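Long-range contacts in acetylxylan esterase A (Aspergillus awamori, PDB 5X6S), which removes acetyl side groups from the backbone of acetylated xylans, acting as a secreted serine esterase of carbohydrate esterase family 1: residues A[21-26]-A[61-66]; A[31-36]-A[106-111]; A[195-200]-A[250-255]; A[141-146]-A[259-264]. All blocks are in the same frame, centred on the assembly; numbering follows the deposited sequence.

All four contacts reach the large mixed sheet of an alpha/beta-hydrolase fold. Contacts 1 and 2 adjoin, their centres 9 Å apart, because strand 63-68 of the first is the sheet neighbour of strand 33-37 of the second: I65 N lies 2.8 Å from V34 O. Contacts 3 and 4 are joined likewise through strands 193-199 and 138-142, with 8 Å between centres and Y197 N 2.7 Å from V141 O. Contacts 2 and 4 lie on opposite sides of the chain's centre, 22 Å apart between centres. Contact 4 carries H259, whose side chain comes within about 3 Å of that of S119, the probable nucleophile; the H198 side chain of contact 3 is about 9 Å from that of S119.

Contact 1. Residues A[21-26]-A[61-66]; sequences IYVPNN and GFIVIY
Two backbone hydrogen bonds tie Y22 to V64. Y22 N donates to V64 O at 2.8 Å, and V64 N returns a bond to Y22 O at 3.0 Å. They make Y22 and V64 a hydrogen-bonded antiparallel pair and I21 and I65 the next, non-hydrogen-bonded one, where strand 18-23 runs against strand 63-68 near one margin of the alpha/beta-hydrolase sheet. A CA-H...O contact from I21 CA to V64 O adds to the ladder.

Apolar contacts occupy both faces. On one, I21 CG2 meets I65 CG1 at 3.9 Å, and I63 CG2 lies near I21 CB; helix 91-106 packs on this side through Y106 and T102. On the other, Y22 CB abuts the edge of the Y66 ring at CE2 (3.8 Å), nearly in its plane, while V64 CG1 sits over a face of that ring. With CG anti to the backbone N (chi1 -177°), the Y22 ring leads away from strand 63-68, and its OH is hydrogen-bonded to E58.

Beyond the strand, the P24 ring closes on F62 O, with CD at 3.2 Å. This carbonyl is buried without a hydrogen-bonding partner in the model; P24 has no N-H to offer it, so the ladder stops here, probably at some polar cost.

Contact 2. Residues A[31-36]-A[106-111]; sequences PGIVVA and YGADSS
D109 OD1 accepts two bonds from S111, while the backbone N of D109 reaches across to P31 O. S111 N meets OD1 on its anti side at 3.0 Å, closing an Asx turn, and S111 OG makes a very short approach to the same oxygen from above the carboxylate plane. The other oxygen, OD2, is hydrogen-bonded to H86 and N87 of the second subunit, so the turn also forms part of the interface between the two chains of the assembly. Together with the bond from S111 N, these partners restrain the rotation of the carboxylate.

Between the segments, D109 N donates to P31 O at 2.8 Å with an N-H...O angle of 160°. This bond fastens the connection from helix 91-106 to strand 113-118, an alpha-to-beta link of the alpha/beta-hydrolase fold, to the chain just ahead of strand 33-37.

The apolar part centres on the A108 methyl. I33 CD1 meets A108 CB at 3.6 Å, and P31 CG lies 4.2 Å from the same carbon. In I33 the CG1 branch is anti to the carbonyl carbon (chi1 -68°) and extended beyond, which carries CD1 to the methyl. P31 CD rests 3.6 Å from G107 O, where the chain leaves helix 91-106 with positive phi.

Contact 3. Residues A[195-200]-A[250-255]; sequences QIYHGS and QGIFAT
Q195 pairs with Q250, and Y197 with I252, where strands 193-199 and 249-254 run parallel in the central sheet of the alpha/beta-hydrolase fold. The short strand axes differ in direction by only 14°. Backbone bonds from I196 N to Q250 O, I252 N to I196 O, H198 N to I252 O and A254 N to H198 O form the parallel ladder, extended past the strand by S200 N to A254 O.

The two glutamine side chains run alongside each other in the same direction. Q195 is extended as far as CD, with CG anti to the backbone N, whereas Q250 leaves its backbone with CG between N and the carbonyl carbon (chi1 70°) before extending. The two amide planes are turned 60° against each other: NE2 of Q195 donates in its own amide plane to OE1 of Q250 at 3.0 Å but arrives above the plane of that acceptor. The OE1 of Q195 is hydrogen-bonded to T140 OG1, so both ends of this buried amide are engaged.

On the same sheet face, I252 runs alongside Y197. CD1 of I252 lies over one face of the ring, 3.8 Å from its centroid, in a CH-pi contact, while CG2 of I252 touches CD2 of Y197 at 3.6 Å. Y142 stacks on the Y197 ring from strand 138-142.

H198 and F253 occupy the other face; H198 NE2 is bonded to L205 O, near the residues of the likely catalytic triad. F253, with CG anti to the backbone N, turns its ring toward the end of the other strand, placing CE2 3.4 Å from CB of S200.

Contact 4. Residues A[141-146]-A[259-264]; sequences VYSGVS and HTVPIH
Y142 OH and S143 OG each accept a backbone N-H from the loop 259-264. H264 N donates to Y142 OH at 2.8 Å, and V261 N reaches S143 OG at 3.0 Å in a nearly straight bond (170°). The backbone of I263 passes over the Y142 ring, with I263 CA 3.9 Å from its centroid in a CH-pi contact; the I263 side chain lies roughly perpendicular to that of the tyrosine, bringing CG2 to CE2 of Y142 at 4.0 Å. Y142 CG stands anti to the carbonyl carbon (chi1 -71°), which sends the ring along the loop from V261 to H264.

At the other end, S143 CB fits against T260 CB and CG2, and H259 CE1 lies 3.7 Å from S143 O. T260 CG2 sits over the centre of the H259 imidazole. H259 NE2 is hydrogen-bonded to S119 OG and ND1 to D202 OD2, a geometry consistent with a Ser-His-Asp charge relay, so S143 and T260 pack directly against the probable catalytic histidine.

Further out, H264 ND1 donates to P262 O at 2.8 Å within the loop, and H264 NE2 bonds Q237 OE1. Y142 OH has a second partner in D268 of helix 265-272, for which H264 is the N-cap residue. The contact thereby joins the C-terminal end of strand 138-142, set between strands 113-118 and 193-199, to the loop leading from strand 249-254 into helix 265-272.

Contact 1. Residues A[21-26]-A[61-66]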
loop_
_atom_site.group_PDB
_atom_site.type_symbol
_atom_site.label_atom_id
_atom_site.label_comp_id
_atom_site.label_asym_id
_atom_site.label_seq_id
_atom_site.Cartn_x
_atom_site.Cartn_y
_atom_site.Cartn_z
ATOM N N ILE A 21 21.534 1.051 -4.047
ATOM C CA ILE A 21 20.819 -0.225 -3.950
ATOM C C ILE A 21 21.699 -1.439 -4.130
ATOM O O ILE A 21 22.655 -1.432 -4.925
ATOM C CB ILE A 21 19.641 -0.327 -4.936
ATOM C CG1 ILE A 21 20.107 -0.257 -6.386
ATOM C CG2 ILE A 21 18.688 0.809 -4.704
ATOM C CD1 ILE A 21 18.937 -0.554 -7.355
ATOM N N TYR A 22 21.410 -2.484 -3.363
ATOM C CA TYR A 22 22.012 -3.765 -3.605
ATOM C C TYR A 22 20.989 -4.650 -4.285
ATOM O O TYR A 22 19.966 -5.002 -3.689
ATOM C CB TYR A 22 22.538 -4.447 -2.348
ATOM C CG TYR A 22 23.230 -5.761 -2.658
ATOM C CD1 TYR A 22 24.568 -5.801 -3.054
ATOM C CD2 TYR A 22 22.565 -6.961 -2.561
ATOM C CE1 TYR A 22 25.196 -7.037 -3.377
ATOM C CE2 TYR A 22 23.177 -8.171 -2.848
ATOM C CZ TYR A 22 24.511 -8.201 -3.259
ATOM O OH TYR A 22 25.115 -9.415 -3.533
ATOM N N VAL A 23 21.320 -5.061 -5.510
ATOM C CA VAL A 23 20.489 -6.006 -6.255
ATOM C C VAL A 23 21.194 -7.371 -6.249
ATOM O O VAL A 23 22.283 -7.494 -6.820
ATOM C CB VAL A 23 20.233 -5.543 -7.714
ATOM C CG1 VAL A 23 19.285 -6.502 -8.414
ATOM C CG2 VAL A 23 19.632 -4.137 -7.752
ATOM N N PRO A 24 20.623 -8.369 -5.556
ATOM C CA PRO A 24 21.363 -9.616 -5.452
ATOM C C PRO A 24 21.443 -10.397 -6.768
ATOM O O PRO A 24 20.630 -10.207 -7.662
ATOM C CB PRO A 24 20.558 -10.410 -4.437
ATOM C CG PRO A 24 19.146 -9.898 -4.563
ATOM C CD PRO A 24 19.335 -8.426 -4.856
ATOM N N ASN A 25 22.455 -11.229 -6.865
ATOM C CA ASN A 25 22.506 -12.249 -7.903
ATOM C C ASN A 25 21.300 -13.159 -7.907
ATOM O O ASN A 25 20.720 -13.350 -8.951
ATOM C CB ASN A 25 23.793 -13.048 -7.753
ATOM C CG ASN A 25 24.975 -12.234 -8.188
ATOM O OD1 ASN A 25 24.881 -11.447 -9.175
ATOM N ND2 ASN A 25 26.097 -12.373 -7.483
ATOM N N ASN A 26 20.918 -13.682 -6.743
ATOM C CA ASN A 26 19.768 -14.565 -6.575
ATOM C C ASN A 26 18.474 -13.713 -6.431
ATOM O O ASN A 26 17.703 -13.888 -5.514
ATOM C CB ASN A 26 19.993 -15.511 -5.362
ATOM C CG ASN A 26 18.952 -16.670 -5.276
ATOM O OD1 ASN A 26 18.440 -17.121 -6.316
ATOM N ND2 ASN A 26 18.689 -17.205 -4.025
ATOM N N GLY A 61 16.178 -13.006 -1.949
ATOM C CA GLY A 61 15.981 -12.411 -3.268
ATOM C C GLY A 61 15.398 -11.018 -3.333
ATOM O O GLY A 61 15.002 -10.576 -4.430
ATOM N N PHE A 62 15.328 -10.319 -2.198
ATOM C CA PHE A 62 14.820 -8.968 -2.195
ATOM C C PHE A 62 15.912 -7.961 -2.564
ATOM O O PHE A 62 17.117 -8.296 -2.556
ATOM C CB PHE A 62 14.229 -8.627 -0.831
ATOM C CG PHE A 62 15.146 -8.886 0.362
ATOM C CD1 PHE A 62 16.188 -7.979 0.699
ATOM C CD2 PHE A 62 14.969 -10.003 1.152
ATOM C CE1 PHE A 62 16.997 -8.227 1.791
ATOM C CE2 PHE A 62 15.757 -10.236 2.277
ATOM C CZ PHE A 62 16.777 -9.358 2.579
ATOM N N ILE A 63 15.506 -6.725 -2.870
ATOM C CA ILE A 63 16.444 -5.656 -3.173
ATOM C C ILE A 63 16.630 -4.851 -1.872
ATOM O O ILE A 63 15.665 -4.655 -1.142
ATOM C CB ILE A 63 15.895 -4.736 -4.298
ATOM C CG1 ILE A 63 15.854 -5.543 -5.613
ATOM C CG2 ILE A 63 16.720 -3.446 -4.466
ATOM C CD1 ILE A 63 15.102 -4.873 -6.735
ATOM N N VAL A 64 17.835 -4.397 -1.601
ATOM C CA VAL A 64 18.073 -3.473 -0.461
ATOM C C VAL A 64 18.338 -2.059 -0.900
ATOM O O VAL A 64 19.123 -1.847 -1.835
ATOM C CB VAL A 64 19.268 -3.919 0.465
ATOM C CG1 VAL A 64 19.180 -3.182 1.838
ATOM C CG2 VAL A 64 19.318 -5.426 0.633
ATOM N N ILE A 65 17.672 -1.086 -0.281
ATOM C CA ILE A 65 17.888 0.336 -0.573
ATOM C C ILE A 65 18.581 0.934 0.622
ATOM O O ILE A 65 18.128 0.737 1.740
ATOM C CB ILE A 65 16.582 1.135 -0.819
ATOM C CG1 ILE A 65 15.851 0.610 -2.059
ATOM C CG2 ILE A 65 16.909 2.638 -0.944
ATOM C CD1 ILE A 65 14.400 1.155 -2.172
ATOM N N TYR A 66 19.687 1.645 0.377
ATOM C CA TYR A 66 20.485 2.249 1.442
ATOM C C TYR A 66 20.493 3.740 1.198
ATOM O O TYR A 66 21.324 4.231 0.407
ATOM C CB TYR A 66 21.948 1.674 1.444
ATOM C CG TYR A 66 22.072 0.176 1.599
ATOM C CD1 TYR A 66 22.107 -0.437 2.873
ATOM C CD2 TYR A 66 22.176 -0.651 0.480
ATOM C CE1 TYR A 66 22.260 -1.807 3.024
ATOM C CE2 TYR A 66 22.321 -2.027 0.622
ATOM C CZ TYR A 66 22.331 -2.616 1.862
ATOM O OH TYR A 66 22.450 -3.980 1.939
#

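Contact 2. Residues A[31-36]-A[106-111]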
loop_
_atom_site.group_PDB
_atom_site.type_symbol
_atom_site.label_atom_id
_atom_site.label_comp_id
_atom_site.label_asym_id
_atom_site.label_seq_id
_atom_site.Cartn_x
_atom_site.Cartn_y
_atom_site.Cartn_z
ATOM N N PRO A 31 10.583 -9.417 -6.461
ATOM C CA PRO A 31 11.364 -9.227 -5.224
ATOM C C PRO A 31 10.725 -8.277 -4.222
ATOM O O PRO A 31 10.085 -7.316 -4.621
ATOM C CB PRO A 31 12.688 -8.639 -5.752
ATOM C CG PRO A 31 12.331 -7.974 -7.030
ATOM C CD PRO A 31 11.199 -8.750 -7.623
ATOM N N GLY A 32 10.902 -8.560 -2.946
ATOM C CA GLY A 32 10.604 -7.620 -1.894
ATOM C C GLY A 32 11.658 -6.524 -1.824
ATOM O O GLY A 32 12.599 -6.475 -2.653
ATOM N N ILE A 33 11.480 -5.604 -0.896
ATOM C CA ILE A 33 12.435 -4.487 -0.722
ATOM C C ILE A 33 12.672 -4.280 0.751
ATOM O O ILE A 33 11.732 -4.284 1.547
ATOM C CB ILE A 33 11.933 -3.130 -1.343
ATOM C CG1 ILE A 33 11.876 -3.204 -2.872
ATOM C CG2 ILE A 33 12.770 -1.970 -0.859
ATOM C CD1 ILE A 33 11.097 -2.085 -3.518
ATOM N N VAL A 34 13.923 -4.108 1.116
ATOM C CA VAL A 34 14.289 -3.696 2.479
ATOM C C VAL A 34 15.027 -2.378 2.393
ATOM O O VAL A 34 16.052 -2.284 1.696
ATOM C CB VAL A 34 15.204 -4.741 3.222
ATOM C CG1 VAL A 34 15.687 -4.190 4.576
ATOM C CG2 VAL A 34 14.467 -6.041 3.444
ATOM N N VAL A 35 14.521 -1.353 3.098
ATOM C CA VAL A 35 15.165 -0.075 3.170
ATOM C C VAL A 35 15.956 -0.085 4.498
ATOM O O VAL A 35 15.349 -0.278 5.574
ATOM C CB VAL A 35 14.168 1.136 3.120
ATOM C CG1 VAL A 35 14.886 2.462 3.196
ATOM C CG2 VAL A 35 13.215 1.102 1.932
ATOM N N ALA A 36 17.272 0.085 4.416
ATOM C CA ALA A 36 18.171 -0.025 5.547
ATOM C C ALA A 36 18.873 1.325 5.761
ATOM O O ALA A 36 19.667 1.788 4.901
ATOM C CB ALA A 36 19.193 -1.159 5.323
ATOM N N TYR A 106 12.292 -2.517 -10.927
ATOM C CA TYR A 106 12.593 -3.941 -10.787
ATOM C C TYR A 106 11.387 -4.849 -10.700
ATOM O O TYR A 106 11.535 -6.007 -10.498
ATOM C CB TYR A 106 13.551 -4.182 -9.609
ATOM C CG TYR A 106 14.901 -3.581 -9.845
ATOM C CD1 TYR A 106 15.171 -2.297 -9.498
ATOM C CD2 TYR A 106 15.934 -4.330 -10.462
ATOM C CE1 TYR A 106 16.435 -1.732 -9.749
ATOM C CE2 TYR A 106 17.192 -3.772 -10.722
ATOM C CZ TYR A 106 17.430 -2.484 -10.368
ATOM O OH TYR A 106 18.659 -1.931 -10.594
ATOM N N GLY A 107 10.189 -4.325 -10.864
ATOM C CA GLY A 107 9.007 -5.136 -10.715
ATOM C C GLY A 107 8.956 -5.716 -9.322
ATOM O O GLY A 107 8.532 -6.846 -9.127
ATOM N N ALA A 108 9.345 -4.937 -8.318
ATOM C CA ALA A 108 9.288 -5.391 -6.930
ATOM C C ALA A 108 7.873 -5.466 -6.409
ATOM O O ALA A 108 6.997 -4.779 -6.898
ATOM C CB ALA A 108 10.129 -4.483 -6.039
ATOM N N ASP A 109 7.634 -6.302 -5.404
ATOM C CA ASP A 109 6.290 -6.500 -4.904
ATOM C C ASP A 109 5.999 -5.426 -3.866
ATOM O O ASP A 109 6.618 -5.370 -2.797
ATOM C CB ASP A 109 6.129 -7.913 -4.371
ATOM C CG ASP A 109 4.725 -8.286 -4.023
ATOM O OD1 ASP A 109 3.943 -7.432 -3.576
ATOM O OD2 ASP A 109 4.419 -9.499 -4.120
ATOM N N SER A 110 5.049 -4.528 -4.187
ATOM C CA SER A 110 4.773 -3.397 -3.306
ATOM C C SER A 110 4.141 -3.761 -1.973
ATOM O O SER A 110 4.154 -2.960 -1.072
ATOM C CB SER A 110 3.994 -2.269 -4.012
ATOM O OG SER A 110 2.622 -2.470 -3.948
ATOM N N SER A 111 3.655 -5.002 -1.844
ATOM C CA SER A 111 3.174 -5.517 -0.563
ATOM C C SER A 111 4.270 -6.061 0.326
ATOM O O SER A 111 3.999 -6.480 1.470
ATOM C CB SER A 111 2.144 -6.646 -0.806
ATOM O OG SER A 111 2.781 -7.794 -1.363
#

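Contact 3. Residues A[195-200]-A[250-255]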
loop_
_atom_site.group_PDB
_atom_site.type_symbol
_atom_site.label_atom_id
_atom_site.label_comp_id
_atom_site.label_asym_id
_atom_site.label_seq_id
_atom_site.Cartn_x
_atom_site.Cartn_y
_atom_site.Cartn_z
ATOM N N GLN A 195 8.286 -3.118 15.035
ATOM C CA GLN A 195 9.114 -3.867 15.980
ATOM C C GLN A 195 10.205 -2.960 16.456
ATOM O O GLN A 195 11.023 -2.456 15.646
ATOM C CB GLN A 195 9.715 -5.094 15.291
ATOM C CG GLN A 195 10.592 -5.940 16.163
ATOM C CD GLN A 195 11.163 -7.122 15.381
ATOM O OE1 GLN A 195 11.946 -6.939 14.420
ATOM N NE2 GLN A 195 10.746 -8.329 15.744
ATOM N N ILE A 196 10.239 -2.726 17.772
ATOM C CA ILE A 196 11.090 -1.711 18.407
ATOM C C ILE A 196 12.106 -2.363 19.362
ATOM O O ILE A 196 11.710 -2.933 20.391
ATOM C CB ILE A 196 10.224 -0.695 19.205
ATOM C CG1 ILE A 196 9.027 -0.228 18.378
ATOM C CG2 ILE A 196 11.070 0.441 19.817
ATOM C CD1 ILE A 196 9.353 0.486 17.057
ATOM N N TYR A 197 13.404 -2.268 19.046
ATOM C CA TYR A 197 14.474 -2.724 19.924
ATOM C C TYR A 197 15.108 -1.544 20.651
ATOM O O TYR A 197 15.276 -0.469 20.090
ATOM C CB TYR A 197 15.607 -3.379 19.133
ATOM C CG TYR A 197 15.344 -4.735 18.511
ATOM C CD1 TYR A 197 14.721 -4.873 17.251
ATOM C CD2 TYR A 197 15.783 -5.894 19.146
ATOM C CE1 TYR A 197 14.548 -6.143 16.668
ATOM C CE2 TYR A 197 15.634 -7.159 18.548
ATOM C CZ TYR A 197 15.021 -7.284 17.322
ATOM O OH TYR A 197 14.901 -8.549 16.775
ATOM N N HIS A 198 15.566 -1.761 21.876
ATOM C CA HIS A 198 16.317 -0.740 22.599
ATOM C C HIS A 198 17.112 -1.442 23.706
ATOM O O HIS A 198 16.681 -2.469 24.213
ATOM C CB HIS A 198 15.404 0.332 23.201
ATOM C CG HIS A 198 15.994 1.710 23.215
ATOM N ND1 HIS A 198 15.598 2.685 22.331
ATOM C CD2 HIS A 198 16.997 2.260 23.948
ATOM C CE1 HIS A 198 16.328 3.770 22.499
ATOM N NE2 HIS A 198 17.171 3.546 23.497
ATOM N N GLY A 199 18.243 -0.859 24.077
ATOM C CA GLY A 199 19.067 -1.412 25.168
ATOM C C GLY A 199 18.876 -0.652 26.478
ATOM O O GLY A 199 18.734 0.578 26.467
ATOM N N SER A 200 18.879 -1.382 27.605
ATOM C CA SER A 200 18.590 -0.805 28.942
ATOM C C SER A 200 19.661 0.157 29.456
ATOM O O SER A 200 19.421 0.926 30.358
ATOM C CB SER A 200 18.353 -1.910 29.982
ATOM O OG SER A 200 19.572 -2.563 30.292
ATOM N N GLN A 250 5.356 -4.906 18.491
ATOM C CA GLN A 250 6.097 -5.558 19.530
ATOM C C GLN A 250 7.345 -4.790 19.921
ATOM O O GLN A 250 7.940 -4.078 19.097
ATOM C CB GLN A 250 6.361 -7.007 19.186
ATOM C CG GLN A 250 7.331 -7.249 18.088
ATOM C CD GLN A 250 7.569 -8.707 17.779
ATOM O OE1 GLN A 250 8.683 -9.162 17.818
ATOM N NE2 GLN A 250 6.552 -9.400 17.395
ATOM N N GLY A 251 7.719 -4.887 21.188
ATOM C CA GLY A 251 8.885 -4.199 21.685
ATOM C C GLY A 251 9.876 -5.255 22.189
ATOM O O GLY A 251 9.449 -6.279 22.738
ATOM N N ILE A 252 11.168 -4.991 22.008
ATOM C CA ILE A 252 12.210 -5.928 22.457
ATOM C C ILE A 252 13.204 -5.109 23.259
ATOM O O ILE A 252 13.906 -4.251 22.728
ATOM C CB ILE A 252 12.862 -6.708 21.265
ATOM C CG1 ILE A 252 11.780 -7.482 20.546
ATOM C CG2 ILE A 252 13.978 -7.632 21.769
ATOM C CD1 ILE A 252 11.955 -7.644 19.101
ATOM N N PHE A 253 13.204 -5.309 24.581
ATOM C CA PHE A 253 14.084 -4.555 25.470
ATOM C C PHE A 253 15.275 -5.445 25.836
ATOM O O PHE A 253 15.073 -6.530 26.393
ATOM C CB PHE A 253 13.343 -4.087 26.746
ATOM C CG PHE A 253 14.007 -2.955 27.472
ATOM C CD1 PHE A 253 14.163 -1.706 26.869
ATOM C CD2 PHE A 253 14.418 -3.101 28.809
ATOM C CE1 PHE A 253 14.712 -0.643 27.571
ATOM C CE2 PHE A 253 15.005 -2.048 29.515
ATOM C CZ PHE A 253 15.165 -0.808 28.901
ATOM N N ALA A 254 16.475 -4.961 25.512
ATOM C CA ALA A 254 17.743 -5.713 25.711
ATOM C C ALA A 254 18.479 -5.237 26.980
ATOM O O ALA A 254 19.161 -4.223 26.992
ATOM C CB ALA A 254 18.641 -5.538 24.492
ATOM N N THR A 255 18.313 -5.981 28.068
ATOM C CA THR A 255 18.981 -5.635 29.310
ATOM C C THR A 255 20.482 -5.846 29.222
ATOM O O THR A 255 20.954 -6.905 28.766
ATOM C CB THR A 255 18.381 -6.440 30.511
ATOM O OG1 THR A 255 16.991 -6.132 30.615
ATOM C CG2 THR A 255 19.093 -6.113 31.822
#

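Contact 4. Residues A[141-146]-A[259-264]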
loop_
_atom_site.group_PDB
_atom_site.type_symbol
_atom_site.label_atom_id
_atom_site.label_comp_id
_atom_site.label_asym_id
_atom_site.label_seq_id
_atom_site.Cartn_x
_atom_site.Cartn_y
_atom_site.Cartn_z
ATOM N N VAL A 141 13.017 -1.177 14.298
ATOM C CA VAL A 141 13.698 -0.021 14.840
ATOM C C VAL A 141 14.775 -0.490 15.822
ATOM O O VAL A 141 14.449 -1.136 16.858
ATOM C CB VAL A 141 12.688 0.949 15.530
ATOM C CG1 VAL A 141 13.330 2.148 16.148
ATOM C CG2 VAL A 141 11.588 1.384 14.544
ATOM N N TYR A 142 16.033 -0.233 15.474
ATOM C CA TYR A 142 17.195 -0.518 16.355
ATOM C C TYR A 142 17.683 0.748 17.089
ATOM O O TYR A 142 18.516 1.519 16.581
ATOM C CB TYR A 142 18.359 -1.207 15.600
ATOM C CG TYR A 142 18.061 -2.612 15.221
ATOM C CD1 TYR A 142 18.095 -3.634 16.191
ATOM C CD2 TYR A 142 17.715 -2.963 13.915
ATOM C CE1 TYR A 142 17.778 -4.928 15.865
ATOM C CE2 TYR A 142 17.404 -4.314 13.581
ATOM C CZ TYR A 142 17.466 -5.274 14.564
ATOM O OH TYR A 142 17.189 -6.575 14.311
ATOM N N SER A 143 17.157 0.967 18.311
ATOM C CA SER A 143 17.648 2.089 19.160
ATOM C C SER A 143 17.432 3.458 18.537
ATOM O O SER A 143 18.383 4.132 18.107
ATOM C CB SER A 143 19.128 1.907 19.518
ATOM O OG SER A 143 19.388 0.589 20.009
ATOM N N GLY A 144 16.174 3.862 18.446
ATOM C CA GLY A 144 15.827 5.168 17.921
ATOM C C GLY A 144 15.054 6.001 18.958
ATOM O O GLY A 144 15.146 5.762 20.171
ATOM N N VAL A 145 14.290 6.963 18.463
ATOM C CA VAL A 145 13.338 7.749 19.277
ATOM C C VAL A 145 12.040 7.791 18.497
ATOM O O VAL A 145 12.037 7.527 17.296
ATOM C CB VAL A 145 13.822 9.173 19.621
ATOM C CG1 VAL A 145 15.191 9.146 20.273
ATOM C CG2 VAL A 145 13.817 10.088 18.408
ATOM N N SER A 146 10.936 8.075 19.202
ATOM C CA SER A 146 9.579 8.036 18.633
ATOM C C SER A 146 9.474 9.070 17.489
ATOM O O SER A 146 10.259 10.002 17.432
ATOM C CB SER A 146 8.533 8.314 19.716
ATOM O OG SER A 146 8.789 9.595 20.301
ATOM N N HIS A 259 24.052 1.529 23.233
ATOM C CA HIS A 259 23.792 2.097 21.918
ATOM C C HIS A 259 24.731 1.502 20.900
ATOM O O HIS A 259 25.932 1.696 21.024
ATOM C CB HIS A 259 23.986 3.617 21.962
ATOM C CG HIS A 259 23.293 4.340 20.849
ATOM N ND1 HIS A 259 21.921 4.455 20.770
ATOM C CD2 HIS A 259 23.787 4.961 19.752
ATOM C CE1 HIS A 259 21.601 5.126 19.673
ATOM N NE2 HIS A 259 22.714 5.456 19.049
ATOM N N THR A 260 24.247 0.758 19.905
ATOM C CA THR A 260 22.849 0.368 19.686
ATOM C C THR A 260 22.684 -1.131 19.980
ATOM O O THR A 260 23.658 -1.853 20.231
ATOM C CB THR A 260 22.472 0.556 18.181
ATOM O OG1 THR A 260 23.398 -0.178 17.381
ATOM C CG2 THR A 260 22.528 2.000 17.760
ATOM N N VAL A 261 21.450 -1.597 19.944
ATOM C CA VAL A 261 21.161 -3.007 19.937
ATOM C C VAL A 261 21.651 -3.531 18.575
ATOM O O VAL A 261 21.248 -3.004 17.525
ATOM C CB VAL A 261 19.650 -3.304 20.073
ATOM C CG1 VAL A 261 19.371 -4.798 19.907
ATOM C CG2 VAL A 261 19.076 -2.794 21.416
ATOM N N PRO A 262 22.526 -4.541 18.589
ATOM C CA PRO A 262 23.049 -5.067 17.297
ATOM C C PRO A 262 21.906 -5.606 16.451
ATOM O O PRO A 262 20.965 -6.144 16.989
ATOM C CB PRO A 262 23.947 -6.257 17.698
ATOM C CG PRO A 262 23.910 -6.345 19.205
ATOM C CD PRO A 262 23.076 -5.231 19.776
ATOM N N ILE A 263 22.022 -5.501 15.130
ATOM C CA ILE A 263 21.003 -5.975 14.236
ATOM C C ILE A 263 20.867 -7.490 14.344
ATOM O O ILE A 263 21.859 -8.224 14.333
ATOM C CB ILE A 263 21.396 -5.649 12.768
ATOM C CG1 ILE A 263 21.453 -4.153 12.525
ATOM C CG2 ILE A 263 20.427 -6.316 11.797
ATOM C CD1 ILE A 263 22.123 -3.785 11.211
ATOM N N HIS A 264 19.636 -7.981 14.451
ATOM C CA HIS A 264 19.370 -9.382 14.451
ATOM C C HIS A 264 18.758 -9.677 13.078
ATOM O O HIS A 264 17.536 -9.749 12.925
ATOM C CB HIS A 264 18.408 -9.782 15.579
ATOM C CG HIS A 264 19.008 -9.697 16.951
ATOM N ND1 HIS A 264 19.624 -8.563 17.434
ATOM C CD2 HIS A 264 19.119 -10.630 17.926
ATOM C CE1 HIS A 264 20.079 -8.795 18.655
ATOM N NE2 HIS A 264 19.776 -10.042 18.976
#